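Local structure of FI20010p1 (Drosophila melanogaster, 7CFB) at residues I49-L54 with N174-I179; A42-N47 with A64-W69; D97-L102 with E140-L145; D90-Y95 with I112-S117. The protein probably helps to assemble the piRNA amplification complex in gene silencing, through Tudor domains such as the ligand-free extended one described here. All blocks are in the same frame, centred on the assembly; numbering follows the deposited sequence.

Contact 1 of 4, residues I49-L54 with N174-I179; sequences IVTAVL and NTYIKI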
# COMPACT_ATOMS: atom_id res chain seq x y z
N ILE A 49 18.98 -13.02 4.42
CA ILE A 49 18.06 -12.47 5.44
C ILE A 49 17.98 -10.97 5.16
O ILE A 49 19.02 -10.38 5.05
CB ILE A 49 18.57 -12.74 6.86
CG1 ILE A 49 18.80 -14.23 7.11
CG2 ILE A 49 17.63 -12.15 7.88
CD1 ILE A 49 19.41 -14.50 8.42
N VAL A 50 16.78 -10.42 5.06
CA VAL A 50 16.63 -8.98 4.75
C VAL A 50 15.73 -8.31 5.80
O VAL A 50 14.88 -8.97 6.37
CB VAL A 50 16.11 -8.74 3.32
CG1 VAL A 50 16.39 -9.91 2.40
CG2 VAL A 50 14.64 -8.42 3.30
N THR A 51 15.97 -7.03 6.01
CA THR A 51 15.18 -6.18 6.91
C THR A 51 14.10 -5.49 6.08
O THR A 51 14.42 -4.89 5.05
CB THR A 51 16.07 -5.16 7.62
OG1 THR A 51 17.16 -5.88 8.19
CG2 THR A 51 15.35 -4.40 8.70
N ALA A 52 12.85 -5.64 6.49
CA ALA A 52 11.72 -5.00 5.80
C ALA A 52 10.60 -4.75 6.80
O ALA A 52 10.55 -5.39 7.80
CB ALA A 52 11.24 -5.88 4.69
N VAL A 53 9.79 -3.76 6.49
CA VAL A 53 8.58 -3.44 7.28
C VAL A 53 7.52 -4.47 6.96
O VAL A 53 7.36 -4.76 5.82
CB VAL A 53 8.07 -2.04 6.93
CG1 VAL A 53 6.74 -1.76 7.58
CG2 VAL A 53 9.08 -0.98 7.27
N LEU A 54 6.82 -4.98 7.96
CA LEU A 54 5.69 -5.89 7.71
C LEU A 54 4.54 -4.93 7.38
O LEU A 54 4.00 -4.35 8.28
CB LEU A 54 5.42 -6.71 8.97
CG LEU A 54 4.20 -7.62 8.91
CD1 LEU A 54 4.25 -8.49 7.69
CD2 LEU A 54 4.07 -8.46 10.15
N ASN A 174 3.57 -2.77 10.65
CA ASN A 174 4.18 -1.42 10.74
C ASN A 174 5.39 -1.45 11.67
O ASN A 174 5.63 -0.48 12.29
CB ASN A 174 3.18 -0.29 11.02
CG ASN A 174 2.22 -0.06 9.89
OD1 ASN A 174 2.63 0.11 8.76
ND2 ASN A 174 0.93 -0.04 10.19
N THR A 175 6.07 -2.58 11.75
CA THR A 175 7.35 -2.68 12.47
C THR A 175 8.39 -3.31 11.54
O THR A 175 7.99 -3.95 10.58
CB THR A 175 7.26 -3.48 13.78
OG1 THR A 175 7.04 -4.84 13.47
CG2 THR A 175 6.18 -2.97 14.71
N TYR A 176 9.66 -3.06 11.79
CA TYR A 176 10.73 -3.69 11.00
C TYR A 176 10.95 -5.12 11.48
O TYR A 176 11.01 -5.34 12.66
CB TYR A 176 12.03 -2.89 11.06
CG TYR A 176 12.03 -1.63 10.25
CD1 TYR A 176 12.42 -1.63 8.93
CD2 TYR A 176 11.65 -0.43 10.81
CE1 TYR A 176 12.41 -0.47 8.18
CE2 TYR A 176 11.64 0.73 10.08
CZ TYR A 176 12.03 0.72 8.77
OH TYR A 176 12.02 1.86 8.06
N ILE A 177 11.04 -6.05 10.55
CA ILE A 177 11.31 -7.48 10.85
C ILE A 177 12.46 -7.97 9.97
O ILE A 177 12.86 -7.26 9.07
CB ILE A 177 10.07 -8.36 10.65
CG1 ILE A 177 9.59 -8.42 9.21
CG2 ILE A 177 8.96 -7.97 11.59
CD1 ILE A 177 8.60 -9.50 8.95
N LYS A 178 12.98 -9.14 10.29
CA LYS A 178 14.00 -9.78 9.44
C LYS A 178 13.38 -11.06 8.89
O LYS A 178 12.81 -11.77 9.65
CB LYS A 178 15.31 -10.02 10.18
CG LYS A 178 15.91 -8.81 10.88
CD LYS A 178 17.29 -9.04 11.43
CE LYS A 178 17.84 -7.84 12.17
NZ LYS A 178 17.80 -6.59 11.37
N ILE A 179 13.48 -11.27 7.59
CA ILE A 179 12.89 -12.47 6.95
C ILE A 179 13.96 -13.24 6.18
O ILE A 179 14.77 -12.60 5.56
CB ILE A 179 11.73 -12.08 6.00
CG1 ILE A 179 12.16 -11.01 5.01
CG2 ILE A 179 10.48 -11.68 6.77
CD1 ILE A 179 11.33 -10.97 3.79

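Contact 2 of 4, residues A42-N47 with A64-W69; sequences AAFPEN and AYVAKW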
# COMPACT_ATOMS: atom_id res chain seq x y z
N ALA A 42 14.18 -7.02 -6.81
CA ALA A 42 15.64 -7.04 -6.55
C ALA A 42 15.97 -6.75 -5.07
O ALA A 42 17.01 -7.14 -4.64
CB ALA A 42 16.35 -6.10 -7.46
N ALA A 43 15.09 -6.08 -4.33
CA ALA A 43 15.22 -5.75 -2.90
C ALA A 43 15.13 -7.00 -1.99
O ALA A 43 15.46 -6.89 -0.85
CB ALA A 43 14.18 -4.72 -2.55
N PHE A 44 14.64 -8.13 -2.48
CA PHE A 44 14.51 -9.35 -1.65
C PHE A 44 15.23 -10.53 -2.30
O PHE A 44 14.61 -11.40 -2.84
CB PHE A 44 13.03 -9.61 -1.39
CG PHE A 44 12.33 -8.48 -0.70
CD1 PHE A 44 11.81 -7.43 -1.42
CD2 PHE A 44 12.24 -8.44 0.67
CE1 PHE A 44 11.15 -6.40 -0.78
CE2 PHE A 44 11.59 -7.40 1.30
CZ PHE A 44 11.05 -6.38 0.57
N PRO A 45 16.57 -10.55 -2.24
CA PRO A 45 17.32 -11.61 -2.81
C PRO A 45 17.09 -12.93 -2.08
O PRO A 45 17.17 -12.99 -0.92
CB PRO A 45 18.79 -11.22 -2.64
CG PRO A 45 18.78 -9.85 -2.08
CD PRO A 45 17.38 -9.55 -1.63
N GLU A 46 16.98 -13.98 -2.87
CA GLU A 46 16.82 -15.37 -2.38
C GLU A 46 18.07 -15.79 -1.60
O GLU A 46 19.14 -15.36 -1.95
CB GLU A 46 16.73 -16.32 -3.57
CG GLU A 46 15.34 -16.56 -4.11
CD GLU A 46 15.23 -17.48 -5.31
OE1 GLU A 46 14.13 -17.73 -5.73
OE2 GLU A 46 16.26 -17.91 -5.81
N ASN A 47 17.88 -16.67 -0.63
CA ASN A 47 18.93 -17.27 0.23
C ASN A 47 19.65 -16.22 1.06
O ASN A 47 20.81 -16.33 1.24
CB ASN A 47 19.88 -18.15 -0.59
CG ASN A 47 19.11 -19.24 -1.29
OD1 ASN A 47 18.41 -20.00 -0.66
ND2 ASN A 47 19.22 -19.29 -2.59
N ALA A 64 0.87 -12.17 3.48
CA ALA A 64 1.37 -10.96 4.13
C ALA A 64 2.09 -10.09 3.09
O ALA A 64 2.20 -10.49 1.97
CB ALA A 64 2.29 -11.31 5.24
N TYR A 65 2.43 -8.88 3.48
CA TYR A 65 3.14 -7.94 2.59
C TYR A 65 4.35 -7.33 3.30
O TYR A 65 4.23 -6.95 4.44
CB TYR A 65 2.17 -6.89 2.06
CG TYR A 65 1.17 -7.39 1.07
CD1 TYR A 65 -0.02 -7.96 1.48
CD2 TYR A 65 1.40 -7.28 -0.28
CE1 TYR A 65 -0.94 -8.42 0.58
CE2 TYR A 65 0.48 -7.73 -1.20
CZ TYR A 65 -0.69 -8.30 -0.77
OH TYR A 65 -1.60 -8.75 -1.66
N VAL A 66 5.47 -7.25 2.60
CA VAL A 66 6.70 -6.64 3.16
C VAL A 66 7.12 -5.47 2.27
O VAL A 66 6.87 -5.52 1.09
CB VAL A 66 7.84 -7.65 3.37
CG1 VAL A 66 7.49 -8.65 4.44
CG2 VAL A 66 8.22 -8.35 2.09
N ALA A 67 7.66 -4.43 2.89
CA ALA A 67 8.08 -3.21 2.17
C ALA A 67 9.47 -2.78 2.63
O ALA A 67 9.69 -2.68 3.81
CB ALA A 67 7.08 -2.13 2.37
N LYS A 68 10.35 -2.56 1.67
CA LYS A 68 11.71 -2.09 2.00
C LYS A 68 11.68 -0.68 2.56
O LYS A 68 12.37 -0.46 3.50
CB LYS A 68 12.66 -2.29 0.82
CG LYS A 68 13.59 -3.47 0.99
CD LYS A 68 14.56 -3.25 2.08
CE LYS A 68 15.79 -4.12 2.01
NZ LYS A 68 16.59 -3.96 3.24
N TRP A 69 10.89 0.23 1.99
CA TRP A 69 10.85 1.64 2.47
C TRP A 69 12.27 2.20 2.51
O TRP A 69 12.65 2.79 3.49
CB TRP A 69 10.11 1.80 3.80
CG TRP A 69 8.63 1.74 3.66
CD1 TRP A 69 7.80 0.79 4.17
CD2 TRP A 69 7.78 2.65 2.95
NE1 TRP A 69 6.52 1.05 3.83
CE2 TRP A 69 6.47 2.18 3.08
CE3 TRP A 69 8.00 3.81 2.22
CZ2 TRP A 69 5.38 2.83 2.53
CZ3 TRP A 69 6.93 4.44 1.65
CH2 TRP A 69 5.64 3.96 1.81

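Contact 3 of 4, residues D97-L102 with E140-L145; sequences DIFAVL and ETIFKL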
# COMPACT_ATOMS: atom_id res chain seq x y z
N ASP A 97 -4.17 3.41 -13.08
CA ASP A 97 -3.30 4.59 -12.98
C ASP A 97 -3.04 4.90 -11.50
O ASP A 97 -3.91 4.68 -10.71
CB ASP A 97 -3.77 5.74 -13.86
CG ASP A 97 -3.45 5.54 -15.34
OD1 ASP A 97 -2.85 4.54 -15.68
OD2 ASP A 97 -3.80 6.38 -16.13
N ILE A 98 -1.87 5.42 -11.18
CA ILE A 98 -1.51 5.70 -9.77
C ILE A 98 -1.76 7.17 -9.38
O ILE A 98 -1.44 8.04 -10.15
CB ILE A 98 -0.08 5.24 -9.52
CG1 ILE A 98 0.06 3.75 -9.80
CG2 ILE A 98 0.37 5.59 -8.12
CD1 ILE A 98 1.46 3.35 -10.03
N PHE A 99 -2.33 7.38 -8.21
CA PHE A 99 -2.64 8.70 -7.64
C PHE A 99 -2.54 8.64 -6.12
O PHE A 99 -2.03 7.67 -5.60
CB PHE A 99 -3.94 9.27 -8.20
CG PHE A 99 -5.19 8.52 -7.87
CD1 PHE A 99 -5.56 7.39 -8.57
CD2 PHE A 99 -6.02 8.97 -6.86
CE1 PHE A 99 -6.72 6.73 -8.27
CE2 PHE A 99 -7.19 8.29 -6.56
CZ PHE A 99 -7.53 7.18 -7.27
N ALA A 100 -2.99 9.69 -5.44
CA ALA A 100 -2.90 9.73 -3.98
C ALA A 100 -4.27 9.97 -3.35
O ALA A 100 -5.11 10.59 -3.97
CB ALA A 100 -1.90 10.77 -3.57
N VAL A 101 -4.47 9.41 -2.18
CA VAL A 101 -5.72 9.57 -1.42
C VAL A 101 -5.37 10.06 -0.01
O VAL A 101 -4.39 9.65 0.53
CB VAL A 101 -6.59 8.31 -1.43
CG1 VAL A 101 -5.88 7.11 -0.86
CG2 VAL A 101 -7.93 8.53 -0.78
N LEU A 102 -6.19 10.94 0.51
CA LEU A 102 -5.95 11.49 1.85
C LEU A 102 -6.76 10.73 2.89
O LEU A 102 -7.91 10.52 2.68
CB LEU A 102 -6.34 12.97 1.85
CG LEU A 102 -6.46 13.58 3.24
CD1 LEU A 102 -5.11 13.80 3.87
CD2 LEU A 102 -7.24 14.87 3.20
N GLU A 140 -13.94 10.50 -1.60
CA GLU A 140 -12.61 10.70 -0.96
C GLU A 140 -11.84 11.86 -1.59
O GLU A 140 -11.98 12.08 -2.81
CB GLU A 140 -11.79 9.41 -1.03
CG GLU A 140 -12.36 8.28 -0.19
CD GLU A 140 -13.37 7.40 -0.91
OE1 GLU A 140 -13.75 7.74 -2.04
OE2 GLU A 140 -13.77 6.37 -0.33
N THR A 141 -11.07 12.58 -0.76
CA THR A 141 -10.22 13.70 -1.22
C THR A 141 -8.99 13.07 -1.87
O THR A 141 -8.25 12.42 -1.18
CB THR A 141 -9.76 14.52 -0.01
OG1 THR A 141 -10.92 15.16 0.48
CG2 THR A 141 -8.72 15.54 -0.37
N ILE A 142 -8.79 13.33 -3.16
CA ILE A 142 -7.70 12.67 -3.92
C ILE A 142 -6.82 13.71 -4.62
O ILE A 142 -7.30 14.78 -4.91
CB ILE A 142 -8.29 11.66 -4.92
CG1 ILE A 142 -9.15 12.35 -5.98
CG2 ILE A 142 -9.06 10.59 -4.20
CD1 ILE A 142 -9.25 11.58 -7.23
N PHE A 143 -5.59 13.33 -4.89
CA PHE A 143 -4.59 14.22 -5.52
C PHE A 143 -3.79 13.50 -6.59
O PHE A 143 -3.71 12.29 -6.60
CB PHE A 143 -3.55 14.65 -4.50
CG PHE A 143 -4.12 15.15 -3.21
CD1 PHE A 143 -4.56 16.45 -3.10
CD2 PHE A 143 -4.21 14.33 -2.11
CE1 PHE A 143 -5.07 16.91 -1.90
CE2 PHE A 143 -4.72 14.79 -0.92
CZ PHE A 143 -5.13 16.09 -0.82
N LYS A 144 -3.25 14.31 -7.49
CA LYS A 144 -2.33 13.92 -8.57
C LYS A 144 -0.92 13.88 -8.01
O LYS A 144 -0.57 14.71 -7.22
CB LYS A 144 -2.40 14.93 -9.70
CG LYS A 144 -1.61 14.55 -10.94
CD LYS A 144 -0.96 15.73 -11.60
CE LYS A 144 -1.60 16.04 -12.93
NZ LYS A 144 -1.04 15.18 -13.99
N LEU A 145 -0.17 12.85 -8.34
CA LEU A 145 1.21 12.81 -7.85
C LEU A 145 2.10 13.40 -8.92
O LEU A 145 1.78 13.30 -10.05
CB LEU A 145 1.62 11.36 -7.65
CG LEU A 145 0.99 10.63 -6.48
CD1 LEU A 145 1.15 9.15 -6.69
CD2 LEU A 145 1.64 11.05 -5.19
O HOH W 1 -1.33 10.96 -10.19
O HOH W 2 -10.18 11.13 1.81

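Contact 4 of 4, residues D90-Y95 with I112-S117; sequences DQLPDY and ITINSS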
# COMPACT_ATOMS: atom_id res chain seq x y z
N ASP A 90 -10.55 16.28 -9.19
CA ASP A 90 -12.02 16.11 -9.18
C ASP A 90 -12.39 15.02 -10.19
O ASP A 90 -13.51 14.66 -10.25
CB ASP A 90 -12.75 17.43 -9.36
CG ASP A 90 -13.08 18.05 -8.02
OD1 ASP A 90 -14.04 17.60 -7.37
OD2 ASP A 90 -12.34 18.97 -7.61
N GLN A 91 -11.41 14.56 -10.98
CA GLN A 91 -11.67 13.50 -11.99
C GLN A 91 -10.83 12.27 -11.63
O GLN A 91 -9.59 12.37 -11.68
CB GLN A 91 -11.32 14.00 -13.40
CG GLN A 91 -11.16 12.89 -14.42
CD GLN A 91 -12.47 12.25 -14.79
OE1 GLN A 91 -13.29 12.83 -15.51
NE2 GLN A 91 -12.70 11.04 -14.29
N LEU A 92 -11.48 11.16 -11.26
CA LEU A 92 -10.72 9.96 -10.88
C LEU A 92 -9.83 9.61 -12.06
O LEU A 92 -10.30 9.57 -13.14
CB LEU A 92 -11.70 8.82 -10.60
CG LEU A 92 -12.14 8.68 -9.15
CD1 LEU A 92 -13.38 7.84 -9.03
CD2 LEU A 92 -11.02 8.12 -8.32
N PRO A 93 -8.56 9.23 -11.86
CA PRO A 93 -7.74 8.74 -12.95
C PRO A 93 -8.21 7.37 -13.48
O PRO A 93 -8.96 6.68 -12.89
CB PRO A 93 -6.36 8.57 -12.33
CG PRO A 93 -6.38 9.53 -11.19
CD PRO A 93 -7.79 9.42 -10.66
N ASP A 94 -7.67 6.96 -14.60
CA ASP A 94 -8.09 5.67 -15.20
C ASP A 94 -7.76 4.48 -14.30
O ASP A 94 -6.84 4.52 -13.50
CB ASP A 94 -7.35 5.37 -16.50
CG ASP A 94 -7.68 6.33 -17.62
OD1 ASP A 94 -8.63 7.05 -17.49
OD2 ASP A 94 -6.96 6.32 -18.58
N TYR A 95 -8.50 3.40 -14.52
CA TYR A 95 -8.22 2.15 -13.79
C TYR A 95 -6.77 1.75 -14.07
O TYR A 95 -6.31 1.78 -15.20
CB TYR A 95 -9.17 1.05 -14.26
CG TYR A 95 -10.63 1.34 -14.04
CD1 TYR A 95 -11.17 1.29 -12.79
CD2 TYR A 95 -11.45 1.69 -15.08
CE1 TYR A 95 -12.50 1.57 -12.57
CE2 TYR A 95 -12.78 1.99 -14.89
CZ TYR A 95 -13.30 1.93 -13.62
OH TYR A 95 -14.60 2.19 -13.40
N ILE A 112 -2.49 5.10 -4.36
CA ILE A 112 -3.68 4.26 -4.60
C ILE A 112 -3.89 4.08 -6.09
O ILE A 112 -3.46 4.92 -6.84
CB ILE A 112 -4.89 4.97 -3.96
CG1 ILE A 112 -6.16 4.12 -3.91
CG2 ILE A 112 -5.11 6.35 -4.55
CD1 ILE A 112 -7.36 4.80 -3.37
N THR A 113 -4.53 3.00 -6.46
CA THR A 113 -4.97 2.77 -7.84
C THR A 113 -6.40 2.20 -7.79
O THR A 113 -6.68 1.47 -6.88
CB THR A 113 -3.99 1.89 -8.60
OG1 THR A 113 -4.52 1.90 -9.91
CG2 THR A 113 -3.90 0.49 -8.05
N ILE A 114 -7.25 2.59 -8.72
CA ILE A 114 -8.61 2.02 -8.82
C ILE A 114 -8.51 0.81 -9.75
O ILE A 114 -8.08 0.95 -10.85
CB ILE A 114 -9.63 3.03 -9.33
CG1 ILE A 114 -9.66 4.29 -8.48
CG2 ILE A 114 -11.00 2.39 -9.39
CD1 ILE A 114 -10.34 4.10 -7.19
N ASN A 115 -8.89 -0.36 -9.27
CA ASN A 115 -8.79 -1.57 -10.10
C ASN A 115 -10.12 -1.91 -10.78
O ASN A 115 -10.08 -2.45 -11.83
CB ASN A 115 -8.08 -2.71 -9.38
CG ASN A 115 -8.75 -3.14 -8.10
OD1 ASN A 115 -8.46 -2.64 -7.04
ND2 ASN A 115 -9.64 -4.10 -8.21
N SER A 116 -11.25 -1.57 -10.18
CA SER A 116 -12.56 -1.92 -10.79
C SER A 116 -13.69 -1.07 -10.24
O SER A 116 -13.54 -0.50 -9.19
CB SER A 116 -12.88 -3.39 -10.61
OG SER A 116 -13.25 -3.68 -9.29
N SER A 117 -14.79 -1.07 -10.97
CA SER A 117 -16.07 -0.42 -10.60
C SER A 117 -16.86 -1.38 -9.72
O SER A 117 -16.88 -2.56 -10.02
CB SER A 117 -16.83 -0.07 -11.83
OG SER A 117 -17.94 0.73 -11.52
O HOH W 3 -6.55 4.44 -10.61

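Contact 1 of 4, residues I49-L54 with N174-I179
I49 brings its CA to 3.3 Å from I179 O in a CA-H...O contact and rests its CG2 branch on CB of K178. From here strand 49-57 runs antiparallel to strand 176-184, closing a five-stranded sheet whose strand order, 1-2-3-5-4 and back to 1, is consistent with the OB-like, staphylococcal-nuclease-like half of an extended Tudor domain. V50 makes the first hydrogen-bonded pair, giving its N-H to I179 O and taking the N-H of I179 on its own O; on the face they share, V50 CG2 lies 4.0 Å from I179 CG1. T51 turns to the other face, alongside K178 and pointing the same way. A bend in the last torsion of K178 (chi4 -53°) swings NZ back to T51 OG1, a weak hydrogen bond of 3.3 Å. A52 pairs with I177, and its O receives the I177 N-H at 2.9 Å in a nearly straight bond. I177 CG1, held between its own backbone N and carbonyl carbon (chi1 64°), also packs on A52 O, 3.5 Å away. V53 sets CG2 over one face of the Y176 ring, 3.7 Å from the centroid and displaced toward CE1, a CH-pi contact; L221 of helix 215-228 touches V53 as well. L54 ends the pairing with two backbone bonds, its N-H going to T175 O and its O accepting from N174 N at 2.9 Å.

Contact 2 of 4, residues A42-N47 with A64-W69
The F44 ring meets V66 and K68 with its far end, CE2 and CZ leading. CE2 lies 3.6 Å from V66 CG2, and the two side chains cross at a slant, the methyl approaching neither squarely over the ring nor in its plane. With V66 CG1 anti to the carbonyl carbon (chi1 -66°), CG2 takes the place between backbone N and carbonyl carbon and faces the ring. Past the same end of the ring the chain of K68 runs the opposite way, with K68 CG 3.9 Å from F44 CZ. The carbonyl carbon of A67 lies at the ring edge, near its plane, where the strand ends. F44 thus reaches from the loop before strand 49-57 onto the sheet of the probable OB-like subdomain, and V50, A52, I157 and L189 also touch it, so that three further strands of this sheet help to bury the ring. L189 packs on V66 too. A43 adds a small apolar patch, its CB pointing toward the strand and lying 3.8 Å from K68 CG. The same K68 CG thus touches both the alanine methyl and the end of the phenyl ring. Beyond it the K68 chain bends at chi2 (-67°) and carries the ammonium group to T51 O, to which NZ is hydrogen-bonded; CE passes 4.0 Å from A43 O.

Contact 3 of 4, residues D97-L102 with E140-L145
A100 and F143 form an antiparallel hydrogen-bonded pair, with A100 N to F143 O and F143 N to A100 O both 2.9 Å, the second donor standing 38° out of the A100 carbonyl plane; L102 N extends the pairing to T141 O. At the opposite end the strands part, and a water bridges them, accepting from L145 N and donating to I98 O. On one face the F99 ring turns its edge to I142, CE2 lying 3.8 Å from I142 CG2 with the methyl in the ring plane. V101 CG2, anti to the backbone N (CG1 at chi1 59°), lies beside CB of E140, whose carboxylate bends away to the backbone N-H groups of G138 and D137. On the other face L102 CB meets the edge of the F143 ring at CE2, 3.7 Å away, and L102 CD2 lies alongside T141 CG2. L145 spreads its two methyls, CD2 on A100 CB at 3.9 Å and CD1 reaching I98 CG2, also at 3.9 Å, and the backbone of F99. With an alanine at L145 both methyls are gone, and I98 and A100 would probably face a gap beside the water-bridged end of the strands. I109 from the next strand packs on A100, L102 and F143, and F136 on V101 and I142, on the two faces of this antiparallel sheet, the SH3-like core of a Tudor domain.

Contact 4 of 4, residues D90-Y95 with I112-S117
Y95 and I114 come within 3.2 Å, Y95 CA to I114 O, yet no direct hydrogen bond joins their segments. The touching parts, 92-95 and 114-117, run nearly at right angles, 85° apart, and a water supplies the polar link: it accepts from I114 N at 2.7 Å and donates to D94 O at 2.9 Å. The Y95 ring then extends along the strand. I114 O lies at its edge, in the ring plane, while I114 CG2 comes in at a slant, 3.6 Å from Y95 CD1. Farther out, CE1 rests on the carbonyl carbon of S116, and Y95 OH reaches S117 CB at 3.5 Å. Y95 CG stands anti to the carbonyl carbon (chi1 -60°), which lays the ring alongside this strand. Beside it the strand is irregular: N115 and S116 both face D124 in a classic beta bulge, and N115 ND2 is hydrogen-bonded to the carboxylate of D124. The contact thus lays the loop between strands 87-89 and 99-103 of the SH3-like Tudor core across the bulged end of strand 108-117. An alanine in place of Y95 would probably leave I114 CG2, the backbone of S116 and S117 CB without the aromatic side chain they pack on. Deeper in, L92 crosses I114 at about a right angle, CD2 to CG1 4.1 Å, and Y123 and F136 pack on both residues. One residue earlier, Q91 curls its amide forward, NE2 donating to L92 O at 3.0 Å and also bonding P21 O.

In the fold
The four contacts fall into two pairs on opposite sides of the chain's centre. Contacts 1 and 2 share the probable OB-like sheet, where strands 49-57 and 64-67 are neighbours: V53 N bonds A67 O, and V50 CG2 touches the F44 ring. Contacts 3 and 4 meet in the Tudor sheet through F99 O and I112 N, with F99 also against P93. The pairs stay apart; contacts 1 and 3 have centres about 27 Å from each other. Contacts 1 and 3 are strand pairings rich in backbone bonds, whereas 2 and 4 bring loops in by side chains, 4 with a water besides. Contacts 2 and 3 are buried; 1 and 4 are partly open, with K178 and S117 exposed.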